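Local coordinates for FAD-binding PCMH-type domain-containing protein (Gibberella zeae, PDB 6YJO) that probably oxidises oligosaccharides as a fungal flavoenzyme of the oxygen-dependent FAD-linked oxidoreductase family, using covalently bound FAD, at residues 74-77 and 78-82; 127-130 and 131-135; 183-186 and 187-190; 467-470 and 471-475; 488-492 and 493-497. All coordinates share one frame; numbering follows the deposited sequence.

How the contacts relate
All five contacts are local and follow one another along a single chain. Contacts 1, 2 and 3 fall in the FAD-binding region, at the start of helix 78-90, at the hairpin of strands 126-128 and 133-137, and in the loop before strand 190-196. Contacts 4 and 5 belong to the berberine-like C-terminal region and involve the successive helices 467-475 and 479-489; their centres are about 17 Å apart. Contacts 2 and 4 lie on opposite sides of the chain's centre, about 35 Å apart between centres. Contact 5 packs back on the FAD-binding region, its Met494 and Phe495 touching helix 78-90, which contact 1 opens. The late C-terminal segment thus packs directly against the flavin-binding part.

Contact 1: 74-77 and 78-82; sequences LPTT and VKHIS
His80 ND1 is gripped by two successive backbone amides, those of Thr76 and Thr77. The bond from Thr76 N to His80 ND1 is 3.2 Å long and nearly straight (168°), with the donor slightly tilted from the ring plane; that from Thr77 N is more bent and comes from further out of the plane. In return Thr77 OG1 accepts from His80 N at 3.2 Å, so Thr77 and His80 form a capping box at the N-terminus of helix 78-90. The Thr77 hydroxyl lies between its own backbone N and carbonyl carbon (chi1 66°), a rotation that brings OG1 over one face of the imidazole as well as to the His80 amide. At the ring edge, Thr76 OG1 sits 3.6 Å from His80 CE1. Pro75 packs its CB beside His80 CB at 3.3 Å and its CG against Ile81 CG1 at 3.7 Å, the side chains of Pro75 and Ile81 crossing at about a right angle. Ile81 continues inward to Ile118 and Ala228. With two N-H groups directed at it, ND1 acts as the acceptor of both, which is consistent with a neutral ring carrying its proton on NE2.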
# COMPACT_ATOMS: atom_id res chain seq x y z
N LEU A 74 -17.41 7.51 -14.15
CA LEU A 74 -17.87 7.18 -12.80
C LEU A 74 -18.80 5.97 -12.90
O LEU A 74 -20.02 6.10 -12.74
CB LEU A 74 -18.57 8.38 -12.16
CG LEU A 74 -19.06 8.19 -10.72
CD1 LEU A 74 -17.92 7.76 -9.80
CD2 LEU A 74 -19.70 9.47 -10.20
N PRO A 75 -18.25 4.79 -13.18
CA PRO A 75 -19.09 3.61 -13.34
C PRO A 75 -19.70 3.16 -12.03
O PRO A 75 -19.22 3.48 -10.94
CB PRO A 75 -18.11 2.56 -13.88
CG PRO A 75 -16.79 2.98 -13.30
CD PRO A 75 -16.82 4.48 -13.36
N THR A 76 -20.79 2.39 -12.14
CA THR A 76 -21.34 1.65 -11.02
C THR A 76 -21.53 0.18 -11.34
O THR A 76 -21.94 -0.58 -10.45
CB THR A 76 -22.69 2.25 -10.57
OG1 THR A 76 -23.68 2.02 -11.58
CG2 THR A 76 -22.55 3.74 -10.30
N THR A 77 -21.25 -0.25 -12.57
CA THR A 77 -21.34 -1.64 -12.96
C THR A 77 -20.07 -2.04 -13.71
O THR A 77 -19.35 -1.19 -14.25
CB THR A 77 -22.56 -1.93 -13.86
OG1 THR A 77 -22.40 -1.24 -15.11
CG2 THR A 77 -23.84 -1.48 -13.18
N VAL A 78 -19.82 -3.35 -13.74
CA VAL A 78 -18.70 -3.87 -14.51
C VAL A 78 -18.83 -3.48 -15.98
O VAL A 78 -17.83 -3.24 -16.66
CB VAL A 78 -18.60 -5.40 -14.35
CG1 VAL A 78 -17.29 -5.91 -14.92
CG2 VAL A 78 -18.76 -5.79 -12.88
N LYS A 79 -20.06 -3.41 -16.48
CA LYS A 79 -20.27 -3.12 -17.90
C LYS A 79 -19.82 -1.70 -18.23
O LYS A 79 -19.18 -1.48 -19.27
CB LYS A 79 -21.74 -3.33 -18.26
CG LYS A 79 -21.95 -3.82 -19.68
CD LYS A 79 -22.40 -2.71 -20.61
CE LYS A 79 -22.56 -3.23 -22.03
NZ LYS A 79 -21.29 -3.83 -22.53
N HIS A 80 -20.13 -0.73 -17.36
CA HIS A 80 -19.63 0.62 -17.55
C HIS A 80 -18.11 0.62 -17.74
O HIS A 80 -17.59 1.24 -18.67
CB HIS A 80 -20.01 1.50 -16.36
CG HIS A 80 -21.49 1.70 -16.20
ND1 HIS A 80 -22.10 1.74 -14.97
CD2 HIS A 80 -22.47 1.88 -17.12
CE1 HIS A 80 -23.40 1.93 -15.13
NE2 HIS A 80 -23.64 2.02 -16.42
N ILE A 81 -17.39 -0.09 -16.87
CA ILE A 81 -15.94 -0.17 -16.99
C ILE A 81 -15.56 -0.73 -18.36
O ILE A 81 -14.72 -0.16 -19.07
CB ILE A 81 -15.36 -1.02 -15.85
CG1 ILE A 81 -15.53 -0.31 -14.50
CG2 ILE A 81 -13.88 -1.29 -16.09
CD1 ILE A 81 -15.97 -1.22 -13.37
N SER A 82 -16.16 -1.86 -18.74
CA SER A 82 -15.84 -2.45 -20.04
C SER A 82 -16.08 -1.45 -21.16
O SER A 82 -15.21 -1.25 -22.02
CB SER A 82 -16.67 -3.72 -20.25
OG SER A 82 -16.35 -4.32 -21.50

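Contact 2: 127-130 and 131-135; sequences TLNK and DMSCT
Thr127 pairs with Thr135 in a beta hairpin whose strands, 126-128 and 133-137, are joined by a type I turn from Asn129 to Met132 and a G1 bulge at Met132 (phi 82°), the 3:5 form of hairpin. The Thr127 and Thr135 backbones exchange two hydrogen bonds, Thr127 N to Thr135 O at 2.9 Å and Thr135 N to Thr127 O at 2.8 Å, and their side chains lie alongside each other, pointing the same way. Leu128 stands opposite Cys134 as a non-hydrogen-bonded pair on the other face. Its CD1 reaches over to Ser133 O at 3.7 Å, while Phe152 of helix 142-152 and Arg155 pack on the same leucine. Asn129 begins the turn: its N donates to Ser133 O and its O accepts from Met132 N, the latter donor standing well above the carbonyl plane. At Lys130 the chain is on the exposed outside of the turn, and its carbonyl is met by the methyl of Met132, whose doubly bent chain folds back beside Lys130 O and Asn129 O. Asp131 OD1 accepts from Ser133 N at 3.1 Å, from above the carboxylate plane, and so closes an Asx turn. Beyond the turn, strand 226-236 flanks the second strand, with Thr234 bonded to Met132. The Ser133 hydroxyl both donates and accepts: OG donates to Asp131 OD1 at 2.8 Å, on the syn side of that oxygen, and accepts from Asn129 ND2 at 3.1 Å.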
# COMPACT_ATOMS: atom_id res chain seq x y z
N THR A 127 -19.63 -8.18 0.27
CA THR A 127 -20.50 -9.35 0.40
C THR A 127 -19.71 -10.47 1.04
O THR A 127 -18.69 -10.90 0.49
CB THR A 127 -21.05 -9.78 -0.97
OG1 THR A 127 -21.97 -8.79 -1.45
CG2 THR A 127 -21.76 -11.12 -0.87
N LEU A 128 -20.17 -10.94 2.20
CA LEU A 128 -19.54 -12.03 2.94
C LEU A 128 -20.32 -13.31 2.69
O LEU A 128 -21.51 -13.39 3.02
CB LEU A 128 -19.50 -11.70 4.44
CG LEU A 128 -19.01 -12.81 5.38
CD1 LEU A 128 -17.59 -13.26 5.05
CD2 LEU A 128 -19.09 -12.36 6.83
N ASN A 129 -19.65 -14.31 2.12
CA ASN A 129 -20.25 -15.61 1.86
C ASN A 129 -20.17 -16.49 3.10
O ASN A 129 -19.49 -16.18 4.08
CB ASN A 129 -19.55 -16.28 0.68
CG ASN A 129 -19.76 -15.53 -0.62
OD1 ASN A 129 -20.89 -15.28 -1.04
ND2 ASN A 129 -18.66 -15.16 -1.27
N LYS A 130 -20.86 -17.63 3.04
CA LYS A 130 -20.95 -18.52 4.19
C LYS A 130 -19.70 -19.37 4.37
O LYS A 130 -19.38 -19.76 5.50
CB LYS A 130 -22.18 -19.42 4.06
CG LYS A 130 -23.51 -18.69 4.17
CD LYS A 130 -23.65 -17.96 5.50
CE LYS A 130 -25.08 -17.52 5.75
NZ LYS A 130 -25.16 -16.51 6.83
N ASP A 131 -18.99 -19.67 3.28
CA ASP A 131 -17.71 -20.37 3.37
C ASP A 131 -16.57 -19.45 3.77
O ASP A 131 -15.42 -19.89 3.80
CB ASP A 131 -17.40 -21.08 2.04
CG ASP A 131 -17.20 -20.12 0.88
OD1 ASP A 131 -17.27 -18.89 1.08
OD2 ASP A 131 -16.96 -20.61 -0.25
N MET A 132 -16.87 -18.18 4.08
CA MET A 132 -15.97 -17.17 4.63
C MET A 132 -15.13 -16.49 3.56
O MET A 132 -14.29 -15.65 3.90
CB MET A 132 -15.05 -17.75 5.72
CG MET A 132 -15.81 -18.37 6.89
SD MET A 132 -16.84 -17.20 7.82
CE MET A 132 -18.40 -17.21 6.93
N SER A 133 -15.31 -16.82 2.28
CA SER A 133 -14.82 -15.94 1.23
C SER A 133 -15.69 -14.68 1.19
O SER A 133 -16.81 -14.65 1.72
CB SER A 133 -14.85 -16.64 -0.13
OG SER A 133 -16.18 -16.85 -0.57
N CYS A 134 -15.17 -13.64 0.55
CA CYS A 134 -15.93 -12.41 0.37
C CYS A 134 -15.68 -11.84 -1.01
O CYS A 134 -14.64 -12.09 -1.63
CB CYS A 134 -15.59 -11.35 1.44
SG CYS A 134 -13.87 -10.78 1.44
N THR A 135 -16.66 -11.08 -1.50
CA THR A 135 -16.55 -10.29 -2.72
C THR A 135 -16.58 -8.82 -2.33
O THR A 135 -17.55 -8.36 -1.71
CB THR A 135 -17.68 -10.60 -3.70
OG1 THR A 135 -18.71 -9.61 -3.57
CG2 THR A 135 -18.28 -11.98 -3.44

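Contact 3: 183-186 and 187-190; sequences HGLT and LDTF
Leu185 and Asp188 make the tight half of this turn, with a bond in each direction. Leu185 N donates to Asp188 OD2 at 3.0 Å, approaching from above the carboxylate plane, and Asp188 N donates back to Leu185 O at 2.9 Å, an i to i+3 bond of the 3-10 turn with the donor well above the carbonyl plane. The Asp188 side chain leans beside its own backbone N (chi1 -69°), which carries the carboxylate back over the start of the turn; its other oxygen, OD1, forms a salt bridge with Arg413. One residue on, Thr186 O is gripped twice by Thr189. The Thr189 hydroxyl donates at 2.9 Å between OG1 and Thr186 O, and Thr189 N reaches the same oxygen from the same face at 3.3 Å. Thr186 OG1 itself is bonded to Pro158 O.

The looser part is apolar: Leu185 CD1 and Leu187 CD1, both buried, lie side by side at 4.2 Å. The solvent side is that of partly exposed His183, which meets the turn merely through its carbonyl O, 4.1 Å from Thr189 CG2, while its ring stacks on Phe235. Gly184, with positive phi, ends helix 180-183 and starts the loop. From there the turn leads into strand 190-196; Thr186 packs on FAD-binding His170 of helix 167-171, and Thr186 and Thr189 both rest on Phe232 of strand 226-236.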
# COMPACT_ATOMS: atom_id res chain seq x y z
N HIS A 183 -1.55 -12.42 9.93
CA HIS A 183 -2.49 -12.94 8.95
C HIS A 183 -2.10 -12.60 7.51
O HIS A 183 -2.87 -12.93 6.60
CB HIS A 183 -3.90 -12.41 9.23
CG HIS A 183 -4.47 -12.86 10.54
ND1 HIS A 183 -4.95 -11.98 11.49
CD2 HIS A 183 -4.64 -14.10 11.06
CE1 HIS A 183 -5.39 -12.65 12.53
NE2 HIS A 183 -5.21 -13.94 12.30
N GLY A 184 -0.96 -11.97 7.28
CA GLY A 184 -0.40 -11.82 5.95
C GLY A 184 -0.76 -10.49 5.30
O GLY A 184 -1.56 -9.70 5.80
N LEU A 185 -0.11 -10.25 4.16
CA LEU A 185 -0.49 -9.13 3.31
C LEU A 185 -1.93 -9.32 2.82
O LEU A 185 -2.45 -10.44 2.77
CB LEU A 185 0.44 -9.03 2.10
CG LEU A 185 1.95 -8.87 2.34
CD1 LEU A 185 2.68 -9.00 1.02
CD2 LEU A 185 2.28 -7.54 3.01
N THR A 186 -2.56 -8.21 2.45
CA THR A 186 -3.91 -8.29 1.90
C THR A 186 -3.95 -9.20 0.68
O THR A 186 -4.91 -9.96 0.50
CB THR A 186 -4.42 -6.90 1.53
OG1 THR A 186 -4.12 -5.97 2.59
CG2 THR A 186 -5.93 -6.93 1.30
N LEU A 187 -2.92 -9.14 -0.17
CA LEU A 187 -2.91 -9.99 -1.35
C LEU A 187 -2.64 -11.45 -1.03
O LEU A 187 -2.85 -12.30 -1.90
CB LEU A 187 -1.89 -9.48 -2.37
CG LEU A 187 -0.40 -9.38 -2.01
CD1 LEU A 187 0.27 -10.74 -1.89
CD2 LEU A 187 0.30 -8.55 -3.08
N ASP A 188 -2.17 -11.76 0.19
CA ASP A 188 -1.98 -13.16 0.56
C ASP A 188 -3.31 -13.87 0.73
O ASP A 188 -3.38 -15.09 0.57
CB ASP A 188 -1.15 -13.25 1.84
CG ASP A 188 0.30 -12.84 1.63
OD1 ASP A 188 0.76 -12.83 0.47
OD2 ASP A 188 0.98 -12.53 2.63
N THR A 189 -4.37 -13.13 1.03
CA THR A 189 -5.72 -13.68 1.14
C THR A 189 -6.52 -13.49 -0.14
O THR A 189 -7.73 -13.71 -0.14
CB THR A 189 -6.46 -13.03 2.32
OG1 THR A 189 -6.71 -11.65 2.03
CG2 THR A 189 -5.62 -13.12 3.59
N PHE A 190 -5.86 -13.10 -1.23
CA PHE A 190 -6.53 -12.78 -2.48
C PHE A 190 -6.89 -14.06 -3.24
O PHE A 190 -6.03 -14.91 -3.47
CB PHE A 190 -5.61 -11.89 -3.34
CG PHE A 190 -6.21 -11.47 -4.65
CD1 PHE A 190 -7.17 -10.47 -4.70
CD2 PHE A 190 -5.80 -12.06 -5.83
CE1 PHE A 190 -7.72 -10.08 -5.90
CE2 PHE A 190 -6.35 -11.67 -7.05
CZ PHE A 190 -7.31 -10.68 -7.08

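Contact 4: 467-470 and 471-475; sequences NEEA and VKRYY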
# COMPACT_ATOMS: atom_id res chain seq x y z
N ASN A 467 11.55 4.87 -14.20
CA ASN A 467 10.84 3.62 -14.43
C ASN A 467 11.76 2.42 -14.26
O ASN A 467 11.41 1.44 -13.60
CB ASN A 467 10.20 3.62 -15.82
CG ASN A 467 9.44 2.35 -16.12
OD1 ASN A 467 10.01 1.37 -16.60
ND2 ASN A 467 8.13 2.36 -15.87
N GLU A 468 12.97 2.48 -14.85
CA GLU A 468 13.89 1.35 -14.72
C GLU A 468 14.22 1.07 -13.26
O GLU A 468 14.21 -0.09 -12.83
CB GLU A 468 15.18 1.59 -15.53
CG GLU A 468 15.63 3.05 -15.71
CD GLU A 468 17.15 3.21 -15.67
OE1 GLU A 468 17.65 4.27 -15.23
OE2 GLU A 468 17.86 2.26 -16.07
N GLU A 469 14.49 2.11 -12.47
CA GLU A 469 14.85 1.89 -11.07
C GLU A 469 13.64 1.47 -10.25
O GLU A 469 13.73 0.57 -9.41
CB GLU A 469 15.47 3.16 -10.48
CG GLU A 469 15.86 3.05 -9.01
CD GLU A 469 17.06 2.15 -8.79
OE1 GLU A 469 17.56 1.56 -9.78
OE2 GLU A 469 17.51 2.03 -7.63
N ALA A 470 12.49 2.11 -10.48
CA ALA A 470 11.31 1.82 -9.68
C ALA A 470 10.87 0.37 -9.85
O ALA A 470 10.67 -0.35 -8.87
CB ALA A 470 10.17 2.77 -10.05
N VAL A 471 10.72 -0.07 -11.10
CA VAL A 471 10.24 -1.43 -11.33
C VAL A 471 11.30 -2.45 -10.90
O VAL A 471 10.96 -3.57 -10.50
CB VAL A 471 9.83 -1.63 -12.80
CG1 VAL A 471 8.70 -0.66 -13.17
CG2 VAL A 471 11.01 -1.47 -13.76
N LYS A 472 12.58 -2.09 -10.97
CA LYS A 472 13.62 -2.97 -10.43
C LYS A 472 13.41 -3.22 -8.95
O LYS A 472 13.55 -4.35 -8.47
CB LYS A 472 15.01 -2.37 -10.68
CG LYS A 472 16.11 -2.97 -9.80
CD LYS A 472 17.51 -2.61 -10.30
CE LYS A 472 18.59 -3.08 -9.33
NZ LYS A 472 19.87 -3.41 -10.02
N ARG A 473 13.05 -2.18 -8.20
CA ARG A 473 13.00 -2.25 -6.74
C ARG A 473 11.65 -2.74 -6.22
O ARG A 473 11.61 -3.47 -5.23
CB ARG A 473 13.32 -0.87 -6.14
CG ARG A 473 14.70 -0.35 -6.49
CD ARG A 473 15.81 -1.21 -5.88
NE ARG A 473 17.13 -0.77 -6.33
CZ ARG A 473 18.26 -1.42 -6.08
NH1 ARG A 473 18.25 -2.56 -5.39
NH2 ARG A 473 19.42 -0.94 -6.54
N TYR A 474 10.54 -2.34 -6.86
CA TYR A 474 9.24 -2.82 -6.40
C TYR A 474 9.05 -4.30 -6.72
O TYR A 474 8.49 -5.05 -5.91
CB TYR A 474 8.10 -2.02 -7.04
CG TYR A 474 8.16 -0.52 -6.91
CD1 TYR A 474 8.96 0.11 -5.96
CD2 TYR A 474 7.38 0.28 -7.74
CE1 TYR A 474 9.00 1.49 -5.86
CE2 TYR A 474 7.41 1.66 -7.64
CZ TYR A 474 8.22 2.26 -6.71
OH TYR A 474 8.25 3.63 -6.61
N TYR A 475 9.49 -4.73 -7.90
CA TYR A 475 9.12 -6.02 -8.45
C TYR A 475 10.29 -6.98 -8.62
O TYR A 475 10.06 -8.16 -8.90
CB TYR A 475 8.41 -5.82 -9.80
CG TYR A 475 7.28 -4.82 -9.69
CD1 TYR A 475 6.30 -4.96 -8.72
CD2 TYR A 475 7.22 -3.71 -10.52
CE1 TYR A 475 5.27 -4.04 -8.60
CE2 TYR A 475 6.20 -2.79 -10.41
CZ TYR A 475 5.23 -2.96 -9.44
OH TYR A 475 4.21 -2.04 -9.33
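Helix 467-475, in the berberine-like C-terminal region, carries this contact between successive turns, and its polar centre is the salt bridge from Glu469 to Arg473, four residues on. Arg473 NE donates to Glu469 OE2 at 3.1 Å along a nearly straight line (169°). OE2 lies at the edge of the guanidinium, near its plane, while NE meets OE2 from above the carboxylate plane, the two planes being 70° apart. The glutamate chain leaves with CG anti to its amide nitrogen (chi1 179°) and bends at chi2 to bring OE2 round to the arginine. Lys472 CE covers one face of the guanidinium at 3.6 Å above its plane.

On another side of the helix Ala470 meets Tyr474. The Ala470 carbonyl O accepts from Tyr474 N at 2.8 Å, nearly straight, and the same oxygen stands over one face of the phenol ring, displaced toward the rim. Ala470 CB makes an off-centre CH-pi contact with that ring, 4.2 Å from its centroid. Val471 sets CG2 against Asn467 O, the carbonyl that also accepts from Val471 N at 3.0 Å. Asn467 ND2, alongside Val471 CG1, bonds to Gly500 O and Pro498 O, and the tyrosine hydroxyl bonds Gln499.

Arg473 has further partners, Asp451 and the carbonyl and ring of Trp454, and Lys472 is bridged to Asp451 too. Glu469 and Asp451 would probably offset the charge of the guanidinium and fix its orientation.

Contact 5: 488-492 and 493-497; sequences ELDPK and DMFWN. With NAG (2-acetamido-2-deoxy-beta-D-glucopyranose), chain B.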
# COMPACT_ATOMS: atom_id res chain seq x y z
N GLU A 488 1.64 -9.56 -23.66
CA GLU A 488 0.48 -10.38 -23.99
C GLU A 488 -0.81 -9.57 -23.93
O GLU A 488 -1.60 -9.56 -24.88
CB GLU A 488 0.38 -11.56 -23.02
CG GLU A 488 0.86 -12.89 -23.54
CD GLU A 488 0.16 -14.05 -22.83
OE1 GLU A 488 -1.02 -14.33 -23.15
OE2 GLU A 488 0.78 -14.66 -21.93
N LEU A 489 -1.02 -8.87 -22.82
CA LEU A 489 -2.33 -8.35 -22.45
C LEU A 489 -2.52 -6.88 -22.78
O LEU A 489 -3.60 -6.49 -23.24
CB LEU A 489 -2.56 -8.58 -20.95
CG LEU A 489 -2.41 -10.04 -20.53
CD1 LEU A 489 -2.57 -10.21 -19.02
CD2 LEU A 489 -3.40 -10.93 -21.28
N ASP A 490 -1.52 -6.04 -22.55
CA ASP A 490 -1.59 -4.61 -22.84
C ASP A 490 -0.36 -4.22 -23.65
O ASP A 490 0.56 -3.58 -23.13
CB ASP A 490 -1.70 -3.80 -21.55
CG ASP A 490 -2.13 -2.36 -21.79
OD1 ASP A 490 -2.63 -2.06 -22.89
OD2 ASP A 490 -1.97 -1.53 -20.86
N PRO A 491 -0.33 -4.58 -24.94
CA PRO A 491 0.90 -4.36 -25.72
C PRO A 491 1.07 -2.90 -26.13
O PRO A 491 2.20 -2.40 -26.18
CB PRO A 491 0.70 -5.27 -26.95
CG PRO A 491 -0.76 -5.77 -26.89
CD PRO A 491 -1.45 -5.02 -25.79
N LYS A 492 -0.03 -2.22 -26.41
CA LYS A 492 0.00 -0.79 -26.70
C LYS A 492 0.16 0.05 -25.44
O LYS A 492 0.24 1.28 -25.55
CB LYS A 492 -1.26 -0.39 -27.46
CG LYS A 492 -1.49 -1.20 -28.74
CD LYS A 492 -2.49 -0.53 -29.67
CE LYS A 492 -3.41 -1.54 -30.35
NZ LYS A 492 -4.32 -0.88 -31.33
N ASP A 493 0.21 -0.58 -24.27
CA ASP A 493 0.42 0.09 -23.00
C ASP A 493 -0.68 1.13 -22.75
O ASP A 493 -0.41 2.29 -22.42
CB ASP A 493 1.81 0.73 -22.92
CG ASP A 493 2.26 0.97 -21.50
OD1 ASP A 493 1.45 0.77 -20.57
OD2 ASP A 493 3.43 1.36 -21.31
N MET A 494 -1.93 0.70 -22.91
CA MET A 494 -3.06 1.55 -22.58
C MET A 494 -3.07 1.90 -21.10
O MET A 494 -3.19 3.08 -20.72
CB MET A 494 -4.36 0.86 -22.99
CG MET A 494 -5.58 1.28 -22.20
SD MET A 494 -7.10 0.83 -23.05
CE MET A 494 -8.25 0.80 -21.69
N PHE A 495 -2.95 0.90 -20.23
CA PHE A 495 -2.95 1.11 -18.79
C PHE A 495 -1.56 1.56 -18.39
O PHE A 495 -0.71 0.77 -17.99
CB PHE A 495 -3.38 -0.15 -18.05
CG PHE A 495 -4.69 -0.70 -18.53
CD1 PHE A 495 -5.85 0.03 -18.40
CD2 PHE A 495 -4.76 -1.96 -19.12
CE1 PHE A 495 -7.06 -0.47 -18.84
CE2 PHE A 495 -5.96 -2.46 -19.56
CZ PHE A 495 -7.11 -1.72 -19.42
N TRP A 496 -1.33 2.86 -18.50
CA TRP A 496 -0.00 3.45 -18.36
C TRP A 496 0.09 4.25 -17.08
O TRP A 496 -0.89 4.88 -16.66
CB TRP A 496 0.31 4.34 -19.56
CG TRP A 496 1.71 4.86 -19.59
CD1 TRP A 496 2.77 4.31 -20.25
CD2 TRP A 496 2.21 6.03 -18.93
NE1 TRP A 496 3.90 5.06 -20.05
CE2 TRP A 496 3.58 6.12 -19.24
CE3 TRP A 496 1.63 7.00 -18.12
CZ2 TRP A 496 4.38 7.16 -18.75
CZ3 TRP A 496 2.42 8.02 -17.64
CH2 TRP A 496 3.78 8.09 -17.96
N ASN A 497 1.26 4.21 -16.45
CA ASN A 497 1.59 5.13 -15.37
C ASN A 497 3.10 5.28 -15.34
O ASN A 497 3.83 4.44 -15.88
CB ASN A 497 1.06 4.65 -14.01
CG ASN A 497 1.72 3.37 -13.54
OD1 ASN A 497 2.80 3.40 -12.96
ND2 ASN A 497 1.06 2.24 -13.78
C1 NAG B . -8.66 -9.65 -25.16
C2 NAG B . -9.24 -10.74 -26.07
C3 NAG B . -9.07 -12.12 -25.43
C4 NAG B . -7.63 -12.35 -24.98
C5 NAG B . -7.14 -11.17 -24.14
C6 NAG B . -5.67 -11.28 -23.79
C7 NAG B . -11.16 -10.53 -27.58
C8 NAG B . -12.62 -10.23 -27.69
N2 NAG B . -10.64 -10.48 -26.35
O3 NAG B . -9.44 -13.11 -26.38
O4 NAG B . -7.59 -13.50 -24.14
O5 NAG B . -7.31 -9.95 -24.86
O6 NAG B . -4.86 -10.81 -24.86
O7 NAG B . -10.47 -10.81 -28.56
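Past Asp490, the first residue to leave helix 479-489, the chain turns back so that Asp493 N reaches Asp490 O in a weak bond of 3.2 Å, and an inverse gamma turn centred on Phe495 follows. The Asp490 carboxylate accepts from two successive amides of the loop: OD1 from Met494 N at 2.8 Å, on the syn side though tilted from the plane, and OD2 from Phe495 N at 2.7 Å through its syn lone pair. With CG anti to the backbone N (chi1 -165°), the carboxylate is directed at these amides. Asp490 OD2 lies 3.3 Å from Phe495 CD2, and the Met494 and Asp490 side chains cross at about a right angle. Asp490 OD2 and Asp493 OD1, 4.1 Å apart, both form salt bridges with Lys486, which would offset their like charges.

At the helix end, Leu489 CD2 touches C6 of the N-acetylglucosamine at 3.4 Å, and the sugar O6 makes a weak bond of 3.5 Å to Glu488 O. The sugar belongs to a glycan carried by the protein itself. Met494 and Phe495 of the loop pack on Val85 of helix 78-90, and Met494 shares a backbone bond with Val95 of strand 95-98.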